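Local atomic coordinates of glyoxalase family protein, putative (Bacillus anthracis, PDB entry 2QQZ), a protein that is of unknown function but belongs to the glyoxalase/bleomycin resistance protein/dioxygenase superfamily, whose members include metal-dependent enzymes and drug-binding proteins. Residues 82-87 / 121-126. Numbering follows the deposited sequence. Where two conformers were deposited one is given.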
loop_
_atom_site.group_PDB
_atom_site.type_symbol
_atom_site.label_atom_id
_atom_site.label_comp_id
_atom_site.label_asym_id
_atom_site.label_seq_id
_atom_site.Cartn_x
_atom_site.Cartn_y
_atom_site.Cartn_z
ATOM N N LYS A 82 -9.094 -17.692 -5.812
ATOM C CA LYS A 82 -10.271 -17.964 -6.653
ATOM C C LYS A 82 -10.775 -16.645 -7.233
ATOM O O LYS A 82 -11.957 -16.336 -7.169
ATOM C CB LYS A 82 -11.363 -18.673 -5.819
ATOM C CG LYS A 82 -12.318 -19.569 -6.585
ATOM C CD LYS A 82 -11.905 -20.949 -6.503
ATOM C CE LYS A 82 -12.500 -21.776 -7.633
ATOM N NZ LYS A 82 -13.945 -22.117 -7.471
ATOM N N ILE A 83 -9.850 -15.845 -7.769
ATOM C CA ILE A 83 -10.160 -14.501 -8.250
ATOM C C ILE A 83 -11.337 -14.415 -9.251
ATOM O O ILE A 83 -12.079 -13.429 -9.229
ATOM C CB ILE A 83 -8.894 -13.832 -8.890
ATOM C CG1 ILE A 83 -9.140 -12.358 -9.117
ATOM C CG2 ILE A 83 -8.461 -14.560 -10.178
ATOM C CD1 ILE A 83 -7.851 -11.518 -8.979
ATOM N N ASP A 84 -11.436 -15.457 -10.083
ATOM C CA ASP A 84 -12.487 -15.647 -11.050
ATOM C C ASP A 84 -13.836 -15.415 -10.381
ATOM O O ASP A 84 -14.602 -14.523 -10.761
ATOM C CB ASP A 84 -12.388 -17.058 -11.696
ATOM C CG ASP A 84 -11.868 -18.192 -10.706
ATOM O OD1 ASP A 84 -10.733 -18.076 -10.178
ATOM O OD2 ASP A 84 -12.570 -19.231 -10.523
ATOM N N GLU A 85 -14.065 -16.202 -9.341
ATOM C CA GLU A 85 -15.306 -16.248 -8.565
ATOM C C GLU A 85 -15.489 -14.953 -7.735
ATOM O O GLU A 85 -16.606 -14.449 -7.570
ATOM C CB GLU A 85 -15.265 -17.479 -7.667
ATOM C CG GLU A 85 -16.532 -17.723 -6.919
ATOM C CD GLU A 85 -16.377 -18.776 -5.800
ATOM O OE1 GLU A 85 -15.804 -19.868 -6.071
ATOM O OE2 GLU A 85 -16.839 -18.507 -4.657
ATOM N N PHE A 86 -14.390 -14.420 -7.209
ATOM C CA PHE A 86 -14.453 -13.140 -6.490
ATOM C C PHE A 86 -14.952 -12.055 -7.423
ATOM O O PHE A 86 -15.868 -11.310 -7.064
ATOM C CB PHE A 86 -13.084 -12.789 -5.959
ATOM C CG PHE A 86 -12.993 -11.442 -5.301
ATOM C CD1 PHE A 86 -13.704 -11.177 -4.132
ATOM C CD2 PHE A 86 -12.117 -10.477 -5.803
ATOM C CE1 PHE A 86 -13.581 -9.957 -3.481
ATOM C CE2 PHE A 86 -11.980 -9.268 -5.165
ATOM C CZ PHE A 86 -12.716 -9.013 -3.990
ATOM N N LYS A 87 -14.350 -11.969 -8.610
ATOM C CA LYS A 87 -14.732 -10.976 -9.615
ATOM C C LYS A 87 -16.229 -11.048 -10.015
ATOM O O LYS A 87 -16.893 -9.997 -10.091
ATOM C CB LYS A 87 -13.871 -11.112 -10.873
ATOM C CG LYS A 87 -14.111 -9.963 -11.892
ATOM C CD LYS A 87 -13.019 -9.951 -12.933
ATOM C CE LYS A 87 -13.459 -10.697 -14.138
ATOM N NZ LYS A 87 -12.542 -10.415 -15.272
ATOM N N PHE A 121 -6.863 -6.224 -7.462
ATOM C CA PHE A 121 -6.955 -7.606 -7.016
ATOM C C PHE A 121 -6.213 -8.503 -7.995
ATOM O O PHE A 121 -6.340 -8.337 -9.240
ATOM C CB PHE A 121 -8.415 -7.976 -6.875
ATOM C CG PHE A 121 -9.148 -7.115 -5.876
ATOM C CD1 PHE A 121 -8.904 -7.247 -4.504
ATOM C CD2 PHE A 121 -10.045 -6.149 -6.299
ATOM C CE1 PHE A 121 -9.581 -6.472 -3.580
ATOM C CE2 PHE A 121 -10.690 -5.366 -5.379
ATOM C CZ PHE A 121 -10.456 -5.532 -4.021
HETATM N N MSE A 122 -5.391 -9.424 -7.461
HETATM C CA MSE A 122 -4.613 -10.325 -8.304
HETATM C C MSE A 122 -4.490 -11.751 -7.743
HETATM O O MSE A 122 -4.569 -11.928 -6.553
HETATM C CB MSE A 122 -3.197 -9.809 -8.438
HETATM C CG MSE A 122 -2.520 -9.589 -7.090
HETATM SE SE MSE A 122 -0.633 -9.273 -7.535
HETATM C CE MSE A 122 -0.028 -11.169 -7.628
ATOM N N GLU A 123 -4.256 -12.727 -8.628
ATOM C CA GLU A 123 -3.889 -14.077 -8.222
ATOM C C GLU A 123 -2.931 -14.651 -9.243
ATOM O O GLU A 123 -3.068 -14.391 -10.441
ATOM C CB GLU A 123 -5.165 -14.927 -8.091
ATOM C CG GLU A 123 -4.931 -16.298 -7.466
ATOM C CD GLU A 123 -6.178 -17.138 -7.409
ATOM O OE1 GLU A 123 -7.119 -16.902 -8.201
ATOM O OE2 GLU A 123 -6.223 -18.071 -6.579
ATOM N N ASN A 124 -1.933 -15.412 -8.799
ATOM C CA ASN A 124 -1.141 -16.167 -9.774
ATOM C C ASN A 124 -1.979 -17.176 -10.549
ATOM O O ASN A 124 -2.921 -17.798 -10.002
ATOM C CB ASN A 124 0.035 -16.848 -9.095
ATOM C CG ASN A 124 0.892 -15.855 -8.351
ATOM O OD1 ASN A 124 1.115 -14.748 -8.823
ATOM N ND2 ASN A 124 1.336 -16.223 -7.166
ATOM N N LYS A 125 -1.658 -17.321 -11.825
ATOM C CA LYS A 125 -2.236 -18.394 -12.625
ATOM C C LYS A 125 -1.676 -19.753 -12.173
ATOM O O LYS A 125 -0.524 -19.867 -11.787
ATOM C CB LYS A 125 -1.947 -18.195 -14.109
ATOM C CG LYS A 125 -2.744 -17.100 -14.772
ATOM C CD LYS A 125 -2.956 -17.415 -16.254
ATOM C CE LYS A 125 -3.738 -16.305 -16.948
ATOM N NZ LYS A 125 -2.910 -15.423 -17.838
ATOM N N ASN A 126 -2.514 -20.779 -12.213
ATOM C CA ASN A 126 -2.107 -22.176 -11.913
ATOM C C ASN A 126 -1.502 -22.911 -13.137
ATOM O O ASN A 126 -2.120 -22.985 -14.219
ATOM C CB ASN A 126 -3.300 -23.002 -11.368
ATOM C CG ASN A 126 -3.893 -22.419 -10.082
ATOM O OD1 ASN A 126 -4.043 -21.192 -9.935
ATOM N ND2 ASN A 126 -4.224 -23.308 -9.131
HETATM O O HOH W 1 -8.266 -18.840 -9.470
#
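The carboxylate of E123, near the end of strand 118-124, reaches the first turn of helix 83-92 and takes up two backbone N-H groups there. K82 N donates to E123 OE2 at 3.0 Å, and I83 N donates to E123 OE1 at 3.0 Å and almost straight (173°). Both donors come in from well above the carboxylate plane. Glutamate suits the place because its chain, with CG anti to the backbone N (chi1 -171°) and extended beyond, is long enough to bridge from sheet to helix.

In the D84 conformer given, one of two, a water donates to both E123 OE1 and D84 OD1 and may ease the repulsion between the two acids; this bridge is therefore less certain. At the N-cap position, K82 turns NZ to a salt bridge with E85 OE1 in the first turn; E85 OE2 in turn pairs with R5 of the second subunit.

Beneath this polar end the contact becomes largely apolar. I83 and E123 run past each other in opposite directions, CG2 of the isoleucine lying against CB and OE1 of the glutamate, while I83 CD1 reaches the strand backbone, 3.5 Å from M122 CA. Branched at CB, isoleucine can serve both places at once. F86 and F121 form a T-shaped pair: the F86 edge points at the F121 face with CE2 over the ring centre, the planes at 74° and the centroids 5.0 Å apart. Both rings also pack on V80 and on I8 of the second subunit.

The start of helix 83-92 packs on one face of the sheet 76-80/118-124/106-112/98-100 in one βαβββ module of the glyoxalase fold, residues 83-87 running roughly antiparallel to 121-124. Since the first N-H groups of a helix lack partners within it and gather at the positive end of its dipole, a carboxylate there satisfies them and is probably stabilised in its charged form.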